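Local coordinates for odorant-binding protein 2a (Homo sapiens, PDB 4RUN) that carries small hydrophobic odorants in nasal mucus, preferring aldehydes and large fatty acids, at residues Glu8-Thr13 and Val37-Leu42; Lys17-Asp22 and Asp141-Leu146; Gly44-Ala49 and Leu65-Glu70; Tyr95-Lys100 and Met110-Gly115. The protein carries 2 engineered substitutions. All blocks are in the same frame, centred on the assembly; numbering follows the deposited sequence.

Contact 1 (Glu8-Thr13 and Val37-Leu42); sequences EDITGT and VKVTAL
The flat groups that meet between G12 and V39 are peptide groups, with no ring face involved. G12 N approaches V39 O within the carbonyl plane, on a lone pair, at 2.7 Å. The return bond, V39 N to G12 O, is nearly straight at the hydrogen (175°), but its donor is tilted 22° from the carbonyl plane. This pair of bonds closes an antiparallel hydrogen-bonded pair just where the first strand begins. G12 combines positive phi with extended psi, a conformation that a residue with a CB would find hard to take. V39 CB sits 3.5 Å from I10 O, and V39 CG1, anti to the backbone N, comes within 4.2 Å of I10 CG2. A glycine in place of V39 would probably open a gap beside I10 and leave W14 without an apolar neighbour. T11 CG2 reaches A41 CB at 4.1 Å. On the face opposite V39, the T13 and K38 side chains lie alongside each other. G12, T13 and W14 match the Gly-X-Trp signature of the lipocalins. R116 donates hydrogen bonds to the carbonyls of T11 and T13, and W14 NE1 holds that of I10. Beyond V39, strand 47-55 flanks strand 33-41 on its far side, with L47 packing on I10 and A41.

Contact 2 (Lys17-Asp22 and Asp141-Leu146); sequences KAMVVD and DIFMPL
The short, weakly bonded strand that follows the helix of a lipocalin returns here to the first barrel strand, with F143 pairing against M19. M19 N points to F143 O at 2.8 Å, bent at its hydrogen, and F143 N answers to M19 O in a straighter bond (169°). On the face of this pairing that carries both side chains, M19 runs alongside the F143 ring. Its CB stands over one face, 4.0 Å from the ring centroid, in a CH-pi contact. Its SD lies obliquely to the same ring, 4.7 Å from the centroid, as a Met-aromatic contact. F143 CG stands between its own backbone N and carbonyl carbon (chi1 67°), which turns the ring back over the strand and brings its edge to V21 CG2, 3.9 Å from CE1. On the other face V20 CG2 meets I142 CG1 at 3.6 Å, and V132 and L137 also pack on V20. A water donates to both V21 O and D141 OD2, a carboxylate oxygen that also forms a salt bridge with K23. With A18 against L125 and F128 of helix 122-134, the arrangement is that of the lipocalin fold, in which the chain beyond the helix rejoins the barrel wall.

Contact 3 (Gly44-Ala49 and Leu65-Glu70); sequences GGNLEA and LMRKTE
L65 CG lies anti to its backbone N (chi1 178°), and the turn at chi2 then sends CD1 over to L47 O at 3.4 Å. M66 takes the other course: CG sits beside the backbone N (chi1 -63°), and the extended chi2 carries SD to 4.0 Å from A49 CB. Two backbone bonds join L47 and M66, L47 N to M66 O and M66 N to L47 O, both 2.8 Å. In the second the donor stands above the carbonyl plane, away from any lone pair. L47 and M66 thus share one face, L47 CB lying 4.2 Å from M66 CB, and F75 packs against both. Beyond the paired residues the N46 amide end crosses the R67 chain obliquely and K68 at about a right angle, its plane turned 77° from the R67 guanidinium. Exchanging N46 for an alanine would probably leave the R67 chain and K68 CB without the side-chain end they touch, opening a gap there. K68 CD lies 4.0 Å from G44 O, and G44 and G45 both have positive phi. These are the outer ends of an antiparallel beta hairpin, strands 47-55 and 58-66, away from its turn and toward what is in lipocalins the closed end of the barrel.

Contact 4 (Tyr95-Lys100 and Met110-Gly115); sequences YVFYSK and MGNLVG. Engineered in segment 95-100: S99 (natural residue Cys). Engineered in segment 110-115: N112 (natural residue Lys).
Y95 to S99 pair with V114 to M110 in an antiparallel beta hairpin of the lipocalin barrel, the two strand axes passing 4.6 Å apart. Six backbone hydrogen bonds join three hydrogen-bonded pairs: Y95 with V114, F97 with N112, and S99 with M110. Y95 N to V114 O is practically straight, whereas M110 N to S99 O bends to 136° at 3.1 Å. The pairs between them, V96 with L113 and Y98 with G111, add CA-H...O contacts, such as G111 CA to F97 O. Apolar contacts gather at V114, whose CG2 meets Y95 CB at 3.9 Å and also F97 CB. This face is probably the inner one, as in lipocalins generally, since V96 and L113 on the other face meet helix 122-134. On it M19 packs on M110 and N112, and the Y95 ring meets that of W14 nearly at right angles. A citrate, probably from crystallisation, lies about 3 Å from the M110 side chain; such molecules often settle in pockets. Y98 makes a cation-pi contact with K135. Mixed contacts involve the two engineered residues. F97 CG is anti to the backbone N (chi1 176°), and the ring lies alongside the N112 amide, their planes 45° apart. At the far pair the engineered S99 places OG 3.6 Å from M110 CB.

Contacts 2 and 4 are buried, contact 3 is partly so, and contact 1 lies at the surface. Strand 12-21 links contacts 1, 2 and 4: contact 1 uses its start, contact 2 its far end, and contact 4 borders it through strand 106-115, with K17 N probably bonded to L113 O and V20 O to G111 N. Contacts 1 and 3 adjoin through strands 33-41 and 47-55, where T40 N probably bonds E48 O. Their centres lie about 10 Å apart, against about 25 Å between contacts 2 and 3. Chemistry follows place: a Met-aromatic contact marks contact 2 and a run of six backbone bonds contact 4, whereas glycines at positive phi and exposed lysine or arginine side chains mark contacts 1 and 3.

Contact 1 (Glu8-Thr13 and Val37-Leu42)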
loop_
_atom_site.group_PDB
_atom_site.type_symbol
_atom_site.label_atom_id
_atom_site.label_comp_id
_atom_site.label_asym_id
_atom_site.label_seq_id
_atom_site.Cartn_x
_atom_site.Cartn_y
_atom_site.Cartn_z
ATOM N N GLU A 8 14.412 10.118 0.622
ATOM C CA GLU A 8 13.691 8.907 1.117
ATOM C C GLU A 8 14.628 7.710 1.285
ATOM O O GLU A 8 15.778 7.730 0.837
ATOM C CB GLU A 8 12.553 8.511 0.156
ATOM C CG GLU A 8 11.494 9.580 -0.113
ATOM C CD GLU A 8 10.494 9.775 1.021
ATOM O OE1 GLU A 8 10.909 9.765 2.199
ATOM O OE2 GLU A 8 9.287 9.968 0.735
ATOM N N ASP A 9 14.117 6.685 1.960
ATOM C CA ASP A 9 14.717 5.349 1.937
ATOM C C ASP A 9 13.592 4.313 2.027
ATOM O O ASP A 9 12.671 4.423 2.845
ATOM C CB ASP A 9 15.747 5.153 3.059
ATOM C CG ASP A 9 16.861 4.191 2.672
ATOM O OD1 ASP A 9 16.613 3.272 1.862
ATOM O OD2 ASP A 9 17.988 4.355 3.194
ATOM N N ILE A 10 13.684 3.320 1.154
ATOM C CA ILE A 10 12.521 2.583 0.678
ATOM C C ILE A 10 12.662 1.046 0.631
ATOM O O ILE A 10 11.664 0.334 0.733
ATOM C CB ILE A 10 12.229 3.115 -0.741
ATOM C CG1 ILE A 10 12.195 4.658 -0.729
ATOM C CG2 ILE A 10 10.953 2.522 -1.308
ATOM C CD1 ILE A 10 12.009 5.303 -2.083
ATOM N N THR A 11 13.880 0.536 0.455
ATOM C CA THR A 11 14.111 -0.911 0.328
ATOM C C THR A 11 14.058 -1.621 1.678
ATOM O O THR A 11 14.162 -0.986 2.710
ATOM C CB THR A 11 15.474 -1.212 -0.333
ATOM O OG1 THR A 11 16.532 -0.724 0.496
ATOM C CG2 THR A 11 15.573 -0.560 -1.709
ATOM N N GLY A 12 13.912 -2.943 1.658
ATOM C CA GLY A 12 13.793 -3.750 2.878
ATOM C C GLY A 12 12.356 -4.172 3.165
ATOM O O GLY A 12 11.509 -4.190 2.271
ATOM N N THR A 13 12.085 -4.516 4.418
ATOM C CA THR A 13 10.763 -4.985 4.822
ATOM C C THR A 13 9.875 -3.815 5.273
ATOM O O THR A 13 10.332 -2.919 5.980
ATOM C CB THR A 13 10.864 -6.042 5.944
ATOM O OG1 THR A 13 11.545 -7.194 5.450
ATOM C CG2 THR A 13 9.480 -6.466 6.444
ATOM N N VAL A 37 5.936 -6.650 3.144
ATOM C CA VAL A 37 6.316 -6.258 1.808
ATOM C C VAL A 37 7.831 -6.144 1.730
ATOM O O VAL A 37 8.438 -5.370 2.467
ATOM C CB VAL A 37 5.691 -4.902 1.444
ATOM C CG1 VAL A 37 5.999 -4.546 -0.007
ATOM C CG2 VAL A 37 4.184 -4.920 1.697
ATOM N N LYS A 38 8.445 -6.927 0.848
ATOM C CA LYS A 38 9.887 -6.851 0.638
ATOM C C LYS A 38 10.169 -6.030 -0.598
ATOM O O LYS A 38 9.764 -6.397 -1.697
ATOM C CB LYS A 38 10.504 -8.248 0.538
ATOM C CG LYS A 38 10.343 -9.029 1.837
ATOM C CD LYS A 38 11.396 -10.112 2.032
ATOM C CE LYS A 38 11.311 -10.702 3.438
ATOM N NZ LYS A 38 12.435 -11.638 3.728
ATOM N N VAL A 39 10.843 -4.900 -0.395
ATOM C CA VAL A 39 11.192 -3.978 -1.462
ATOM C C VAL A 39 12.688 -4.107 -1.758
ATOM O O VAL A 39 13.512 -3.943 -0.861
ATOM C CB VAL A 39 10.840 -2.529 -1.055
ATOM C CG1 VAL A 39 11.152 -1.547 -2.177
ATOM C CG2 VAL A 39 9.371 -2.436 -0.672
ATOM N N THR A 40 13.026 -4.392 -3.013
ATOM C CA THR A 40 14.417 -4.539 -3.440
ATOM C C THR A 40 14.703 -3.602 -4.610
ATOM O O THR A 40 13.843 -3.406 -5.465
ATOM C CB THR A 40 14.718 -5.986 -3.872
ATOM O OG1 THR A 40 13.741 -6.422 -4.823
ATOM C CG2 THR A 40 14.683 -6.919 -2.684
ATOM N N ALA A 41 15.911 -3.035 -4.645
ATOM C CA ALA A 41 16.354 -2.167 -5.747
ATOM C C ALA A 41 16.883 -3.005 -6.908
ATOM O O ALA A 41 17.438 -4.085 -6.696
ATOM C CB ALA A 41 17.429 -1.202 -5.267
ATOM N N LEU A 42 16.706 -2.504 -8.130
ATOM C CA LEU A 42 17.123 -3.220 -9.338
ATOM C C LEU A 42 18.089 -2.387 -10.189
ATOM O O LEU A 42 18.273 -2.655 -11.374
ATOM C CB LEU A 42 15.890 -3.592 -10.169
ATOM C CG LEU A 42 14.800 -4.382 -9.435
ATOM C CD1 LEU A 42 13.554 -4.506 -10.303
ATOM C CD2 LEU A 42 15.318 -5.750 -9.011
#

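Contact 2 (Lys17-Asp22 and Asp141-Leu146)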
loop_
_atom_site.group_PDB
_atom_site.type_symbol
_atom_site.label_atom_id
_atom_site.label_comp_id
_atom_site.label_asym_id
_atom_site.label_seq_id
_atom_site.Cartn_x
_atom_site.Cartn_y
_atom_site.Cartn_z
ATOM N N LYS A 17 -0.294 -1.697 7.703
ATOM C CA LYS A 17 -1.005 -1.651 8.984
ATOM C C LYS A 17 -2.459 -1.250 8.831
ATOM O O LYS A 17 -3.303 -1.613 9.637
ATOM C CB LYS A 17 -0.302 -0.661 9.902
ATOM C CG LYS A 17 1.182 -0.945 10.074
ATOM C CD LYS A 17 1.858 0.145 10.869
ATOM C CE LYS A 17 3.217 -0.324 11.330
ATOM N NZ LYS A 17 3.979 0.721 12.063
ATOM N N ALA A 18 -2.755 -0.487 7.795
ATOM C CA ALA A 18 -4.124 -0.113 7.520
ATOM C C ALA A 18 -4.241 0.142 6.054
ATOM O O ALA A 18 -3.237 0.356 5.379
ATOM C CB ALA A 18 -4.509 1.127 8.298
ATOM N N MET A 19 -5.475 0.123 5.572
ATOM C CA MET A 19 -5.762 0.192 4.157
ATOM C C MET A 19 -7.060 0.985 3.943
ATOM O O MET A 19 -7.952 0.941 4.788
ATOM C CB MET A 19 -5.850 -1.234 3.669
ATOM C CG MET A 19 -5.973 -1.414 2.180
ATOM S SD MET A 19 -5.301 -3.026 1.686
ATOM C CE MET A 19 -5.581 -2.819 -0.082
ATOM N N VAL A 20 -7.151 1.728 2.840
ATOM C CA VAL A 20 -8.352 2.517 2.481
ATOM C C VAL A 20 -8.460 2.486 0.982
ATOM O O VAL A 20 -7.446 2.455 0.271
ATOM C CB VAL A 20 -8.327 3.987 2.995
ATOM C CG1 VAL A 20 -7.417 4.877 2.166
ATOM C CG2 VAL A 20 -9.722 4.596 3.039
ATOM N N VAL A 21 -9.706 2.503 0.521
ATOM C CA VAL A 21 -10.047 2.297 -0.873
ATOM C C VAL A 21 -11.184 3.239 -1.266
ATOM O O VAL A 21 -11.998 3.585 -0.424
ATOM C CB VAL A 21 -10.540 0.863 -1.080
ATOM C CG1 VAL A 21 -9.364 -0.105 -1.125
ATOM C CG2 VAL A 21 -11.556 0.462 0.002
ATOM N N ASP A 22 -11.265 3.648 -2.530
ATOM C CA ASP A 22 -12.390 4.479 -2.939
ATOM C C ASP A 22 -13.691 3.695 -2.847
ATOM O O ASP A 22 -13.693 2.467 -2.749
ATOM C CB ASP A 22 -12.166 5.121 -4.320
ATOM C CG ASP A 22 -11.982 4.120 -5.433
ATOM O OD1 ASP A 22 -12.743 3.134 -5.510
ATOM O OD2 ASP A 22 -11.101 4.354 -6.291
ATOM N N ASP A 141 -14.466 3.543 5.124
ATOM C CA ASP A 141 -13.825 2.624 4.198
ATOM C C ASP A 141 -12.360 2.329 4.612
ATOM O O ASP A 141 -11.552 1.914 3.771
ATOM C CB ASP A 141 -13.840 3.188 2.776
ATOM C CG ASP A 141 -15.247 3.440 2.247
ATOM O OD1 ASP A 141 -16.101 2.532 2.318
ATOM O OD2 ASP A 141 -15.502 4.558 1.759
ATOM N N ILE A 142 -12.000 2.575 5.877
ATOM C CA ILE A 142 -10.674 2.212 6.370
ATOM C C ILE A 142 -10.769 0.872 7.075
ATOM O O ILE A 142 -11.563 0.695 7.982
ATOM C CB ILE A 142 -10.069 3.242 7.348
ATOM C CG1 ILE A 142 -9.914 4.598 6.660
ATOM C CG2 ILE A 142 -8.713 2.750 7.867
ATOM C CD1 ILE A 142 -9.367 5.691 7.552
ATOM N N PHE A 143 -9.924 -0.059 6.669
ATOM C CA PHE A 143 -9.954 -1.411 7.198
ATOM C C PHE A 143 -8.504 -1.842 7.416
ATOM O O PHE A 143 -7.565 -1.267 6.842
ATOM C CB PHE A 143 -10.767 -2.328 6.257
ATOM C CG PHE A 143 -10.136 -2.559 4.913
ATOM C CD1 PHE A 143 -10.407 -1.709 3.848
ATOM C CD2 PHE A 143 -9.297 -3.649 4.698
ATOM C CE1 PHE A 143 -9.834 -1.937 2.602
ATOM C CE2 PHE A 143 -8.722 -3.884 3.454
ATOM C CZ PHE A 143 -8.993 -3.032 2.404
ATOM N N MET A 144 -8.320 -2.815 8.296
ATOM C CA MET A 144 -6.992 -3.188 8.749
ATOM C C MET A 144 -6.775 -4.671 8.591
ATOM O O MET A 144 -7.200 -5.475 9.427
ATOM C CB MET A 144 -6.815 -2.768 10.199
ATOM C CG MET A 144 -7.071 -1.285 10.407
ATOM S SD MET A 144 -7.507 -1.027 12.119
ATOM C CE MET A 144 -5.984 -1.540 12.915
ATOM N N PRO A 145 -6.105 -5.053 7.509
ATOM C CA PRO A 145 -6.000 -6.493 7.318
ATOM C C PRO A 145 -5.078 -7.158 8.327
ATOM O O PRO A 145 -4.251 -6.496 8.941
ATOM C CB PRO A 145 -5.466 -6.625 5.894
ATOM C CG PRO A 145 -4.790 -5.337 5.611
ATOM C CD PRO A 145 -5.510 -4.283 6.407
ATOM N N LEU A 146 -5.270 -8.450 8.534
ATOM C CA LEU A 146 -4.457 -9.216 9.466
ATOM C C LEU A 146 -3.056 -9.337 8.912
ATOM O O LEU A 146 -2.890 -9.655 7.738
ATOM C CB LEU A 146 -5.055 -10.591 9.644
ATOM C CG LEU A 146 -6.232 -10.655 10.606
ATOM C CD1 LEU A 146 -6.774 -12.085 10.578
ATOM C CD2 LEU A 146 -5.842 -10.195 12.013
HETATM O O HOH W 1 -13.247 5.680 0.655
#

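Contact 3 (Gly44-Ala49 and Leu65-Glu70)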
loop_
_atom_site.group_PDB
_atom_site.type_symbol
_atom_site.label_atom_id
_atom_site.label_comp_id
_atom_site.label_asym_id
_atom_site.label_seq_id
_atom_site.Cartn_x
_atom_site.Cartn_y
_atom_site.Cartn_z
ATOM N N GLY A 44 19.390 1.708 -11.337
ATOM C CA GLY A 44 18.741 2.821 -12.023
ATOM C C GLY A 44 17.604 3.444 -11.231
ATOM O O GLY A 44 16.745 4.120 -11.807
ATOM N N GLY A 45 17.587 3.209 -9.917
ATOM C CA GLY A 45 16.521 3.715 -9.053
ATOM C C GLY A 45 15.268 2.852 -9.022
ATOM O O GLY A 45 14.448 2.995 -8.116
ATOM N N ASN A 46 15.113 1.959 -10.004
ATOM C CA ASN A 46 13.922 1.119 -10.118
ATOM C C ASN A 46 13.844 0.116 -8.991
ATOM O O ASN A 46 14.864 -0.423 -8.542
ATOM C CB ASN A 46 13.893 0.358 -11.448
ATOM C CG ASN A 46 13.799 1.279 -12.643
ATOM O OD1 ASN A 46 14.284 2.406 -12.605
ATOM N ND2 ASN A 46 13.171 0.803 -13.710
ATOM N N LEU A 47 12.617 -0.149 -8.559
ATOM C CA LEU A 47 12.379 -0.999 -7.409
ATOM C C LEU A 47 11.432 -2.132 -7.737
ATOM O O LEU A 47 10.841 -2.197 -8.814
ATOM C CB LEU A 47 11.799 -0.175 -6.265
ATOM C CG LEU A 47 12.629 1.015 -5.793
ATOM C CD1 LEU A 47 11.896 1.735 -4.675
ATOM C CD2 LEU A 47 14.021 0.576 -5.346
ATOM N N GLU A 48 11.306 -3.034 -6.778
ATOM C CA GLU A 48 10.417 -4.149 -6.893
ATOM C C GLU A 48 9.899 -4.461 -5.518
ATOM O O GLU A 48 10.679 -4.579 -4.573
ATOM C CB GLU A 48 11.183 -5.333 -7.426
ATOM C CG GLU A 48 10.362 -6.583 -7.617
ATOM C CD GLU A 48 11.248 -7.714 -8.043
ATOM O OE1 GLU A 48 12.055 -8.167 -7.212
ATOM O OE2 GLU A 48 11.169 -8.110 -9.218
ATOM N N ALA A 49 8.578 -4.572 -5.415
ATOM C CA ALA A 49 7.926 -4.916 -4.168
ATOM C C ALA A 49 7.313 -6.297 -4.322
ATOM O O ALA A 49 6.663 -6.573 -5.321
ATOM C CB ALA A 49 6.854 -3.890 -3.838
ATOM N N LEU A 65 7.080 -4.293 -10.325
ATOM C CA LEU A 65 8.115 -3.405 -10.787
ATOM C C LEU A 65 7.637 -1.966 -10.614
ATOM O O LEU A 65 6.603 -1.580 -11.168
ATOM C CB LEU A 65 8.416 -3.712 -12.250
ATOM C CG LEU A 65 9.455 -2.855 -12.966
ATOM C CD1 LEU A 65 10.748 -2.770 -12.171
ATOM C CD2 LEU A 65 9.701 -3.396 -14.366
ATOM N N MET A 66 8.393 -1.191 -9.831
ATOM C CA MET A 66 8.109 0.212 -9.551
ATOM C C MET A 66 9.202 1.062 -10.178
ATOM O O MET A 66 10.341 1.069 -9.711
ATOM C CB MET A 66 8.093 0.471 -8.053
ATOM C CG MET A 66 7.011 -0.276 -7.298
ATOM S SD MET A 66 7.137 -0.210 -5.501
ATOM C CE MET A 66 7.442 1.527 -5.262
ATOM N N ARG A 67 8.870 1.784 -11.237
ATOM C CA ARG A 67 9.884 2.535 -11.961
ATOM C C ARG A 67 10.082 3.933 -11.378
ATOM O O ARG A 67 9.147 4.563 -10.893
ATOM C CB ARG A 67 9.543 2.607 -13.452
ATOM C CG ARG A 67 9.349 1.243 -14.101
ATOM C CD ARG A 67 10.053 1.154 -15.448
ATOM N NE ARG A 67 9.632 -0.015 -16.226
ATOM C CZ ARG A 67 10.396 -0.681 -17.094
ATOM N NH1 ARG A 67 11.661 -0.331 -17.309
ATOM N NH2 ARG A 67 9.895 -1.724 -17.745
ATOM N N LYS A 68 11.323 4.396 -11.440
ATOM C CA LYS A 68 11.707 5.733 -11.008
ATOM C C LYS A 68 10.889 6.782 -11.776
ATOM O O LYS A 68 10.395 6.513 -12.870
ATOM C CB LYS A 68 13.201 5.910 -11.315
ATOM C CG LYS A 68 13.887 7.160 -10.778
ATOM C CD LYS A 68 14.953 7.663 -11.756
ATOM C CE LYS A 68 16.083 8.402 -11.057
ATOM N NZ LYS A 68 15.598 9.383 -10.045
ATOM N N THR A 69 10.733 7.966 -11.192
ATOM C CA THR A 69 10.247 9.136 -11.933
ATOM C C THR A 69 11.093 10.336 -11.556
ATOM O O THR A 69 11.984 10.234 -10.706
ATOM C CB THR A 69 8.776 9.470 -11.635
ATOM O OG1 THR A 69 8.666 10.005 -10.312
ATOM C CG2 THR A 69 7.891 8.238 -11.790
ATOM N N GLU A 70 10.806 11.476 -12.177
ATOM C CA GLU A 70 11.556 12.695 -11.905
ATOM C C GLU A 70 11.224 13.329 -10.551
ATOM O O GLU A 70 11.901 14.263 -10.130
ATOM C CB GLU A 70 11.356 13.710 -13.033
ATOM C CG GLU A 70 11.928 13.245 -14.369
ATOM C CD GLU A 70 12.147 14.372 -15.366
ATOM O OE1 GLU A 70 12.341 15.532 -14.943
ATOM O OE2 GLU A 70 12.139 14.093 -16.583
#

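Contact 4 (Tyr95-Lys100 and Met110-Gly115)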
loop_
_atom_site.group_PDB
_atom_site.type_symbol
_atom_site.label_atom_id
_atom_site.label_comp_id
_atom_site.label_asym_id
_atom_site.label_seq_id
_atom_site.Cartn_x
_atom_site.Cartn_y
_atom_site.Cartn_z
ATOM N N TYR A 95 4.703 5.823 7.023
ATOM C CA TYR A 95 4.527 6.481 5.748
ATOM C C TYR A 95 3.153 6.111 5.212
ATOM O O TYR A 95 2.537 5.150 5.679
ATOM C CB TYR A 95 5.577 5.994 4.764
ATOM C CG TYR A 95 6.981 6.498 4.977
ATOM C CD1 TYR A 95 7.826 5.903 5.904
ATOM C CD2 TYR A 95 7.484 7.528 4.201
ATOM C CE1 TYR A 95 9.133 6.342 6.067
ATOM C CE2 TYR A 95 8.776 7.980 4.357
ATOM C CZ TYR A 95 9.603 7.384 5.289
ATOM O OH TYR A 95 10.901 7.839 5.441
ATOM N N VAL A 96 2.701 6.861 4.213
ATOM C CA VAL A 96 1.501 6.513 3.462
ATOM C C VAL A 96 1.864 6.139 2.035
ATOM O O VAL A 96 2.657 6.815 1.393
ATOM C CB VAL A 96 0.501 7.664 3.432
ATOM C CG1 VAL A 96 -0.666 7.339 2.514
ATOM C CG2 VAL A 96 0.015 7.934 4.841
ATOM N N PHE A 97 1.285 5.040 1.566
ATOM C CA PHE A 97 1.500 4.539 0.224
ATOM C C PHE A 97 0.195 4.779 -0.504
ATOM O O PHE A 97 -0.794 4.095 -0.278
ATOM C CB PHE A 97 1.842 3.060 0.314
ATOM C CG PHE A 97 2.003 2.370 -0.996
ATOM C CD1 PHE A 97 0.890 1.863 -1.679
ATOM C CD2 PHE A 97 3.268 2.142 -1.513
ATOM C CE1 PHE A 97 1.044 1.184 -2.873
ATOM C CE2 PHE A 97 3.426 1.460 -2.703
ATOM C CZ PHE A 97 2.313 0.980 -3.384
ATOM N N TYR A 98 0.196 5.788 -1.358
ATOM C CA TYR A 98 -0.998 6.237 -2.056
ATOM C C TYR A 98 -0.850 5.803 -3.500
ATOM O O TYR A 98 0.221 5.988 -4.076
ATOM C CB TYR A 98 -1.086 7.765 -1.933
ATOM C CG TYR A 98 -2.335 8.392 -2.499
ATOM C CD1 TYR A 98 -3.599 7.999 -2.065
ATOM C CD2 TYR A 98 -2.256 9.418 -3.457
ATOM C CE1 TYR A 98 -4.754 8.585 -2.585
ATOM C CE2 TYR A 98 -3.403 10.016 -3.982
ATOM C CZ TYR A 98 -4.653 9.597 -3.545
ATOM O OH TYR A 98 -5.788 10.194 -4.059
ATOM N N SER A 99 -1.875 5.177 -4.073
ATOM C CA SER A 99 -1.803 4.743 -5.464
ATOM C C SER A 99 -2.997 5.243 -6.270
ATOM O O SER A 99 -4.130 5.279 -5.784
ATOM C CB SER A 99 -1.694 3.213 -5.560
ATOM O OG SER A 99 -2.966 2.573 -5.538
ATOM N N LYS A 100 -2.721 5.630 -7.508
ATOM C CA LYS A 100 -3.748 6.008 -8.472
ATOM C C LYS A 100 -3.598 5.065 -9.676
ATOM O O LYS A 100 -2.535 5.030 -10.311
ATOM C CB LYS A 100 -3.561 7.470 -8.895
ATOM C CG LYS A 100 -3.641 8.485 -7.758
ATOM C CD LYS A 100 -3.468 9.915 -8.262
ATOM C CE LYS A 100 -4.765 10.460 -8.838
ATOM N NZ LYS A 100 -4.629 11.691 -9.668
ATOM N N MET A 110 -6.303 4.309 -3.744
ATOM C CA MET A 110 -6.081 3.341 -2.686
ATOM C C MET A 110 -4.923 3.822 -1.821
ATOM O O MET A 110 -3.895 4.272 -2.328
ATOM C CB MET A 110 -5.781 1.977 -3.306
ATOM C CG MET A 110 -5.697 0.838 -2.308
ATOM S SD MET A 110 -5.172 -0.723 -3.057
ATOM C CE MET A 110 -5.730 -0.550 -4.755
ATOM N N GLY A 111 -5.094 3.730 -0.511
ATOM C CA GLY A 111 -4.094 4.202 0.426
ATOM C C GLY A 111 -3.704 3.114 1.397
ATOM O O GLY A 111 -4.536 2.332 1.820
ATOM N N ASN A 112 -2.429 3.057 1.752
ATOM C CA ASN A 112 -1.963 2.071 2.703
ATOM C C ASN A 112 -1.034 2.706 3.709
ATOM O O ASN A 112 -0.115 3.439 3.346
ATOM C CB ASN A 112 -1.261 0.930 1.977
ATOM C CG ASN A 112 -2.142 0.291 0.927
ATOM O OD1 ASN A 112 -3.087 -0.412 1.250
ATOM N ND2 ASN A 112 -1.858 0.563 -0.331
ATOM N N LEU A 113 -1.305 2.444 4.979
ATOM C CA LEU A 113 -0.437 2.862 6.049
ATOM C C LEU A 113 0.657 1.830 6.157
ATOM O O LEU A 113 0.382 0.652 6.393
ATOM C CB LEU A 113 -1.217 2.947 7.357
ATOM C CG LEU A 113 -0.413 3.394 8.575
ATOM C CD1 LEU A 113 0.105 4.803 8.372
ATOM C CD2 LEU A 113 -1.265 3.318 9.822
ATOM N N VAL A 114 1.898 2.270 6.021
ATOM C CA VAL A 114 3.031 1.358 6.012
ATOM C C VAL A 114 4.147 1.815 6.952
ATOM O O VAL A 114 4.371 3.012 7.133
ATOM C CB VAL A 114 3.581 1.184 4.581
ATOM C CG1 VAL A 114 2.537 0.506 3.723
ATOM C CG2 VAL A 114 3.963 2.526 3.952
ATOM N N GLY A 115 4.840 0.854 7.559
ATOM C CA GLY A 115 5.945 1.170 8.447
ATOM C C GLY A 115 6.951 0.055 8.572
ATOM O O GLY A 115 6.702 -1.081 8.183
#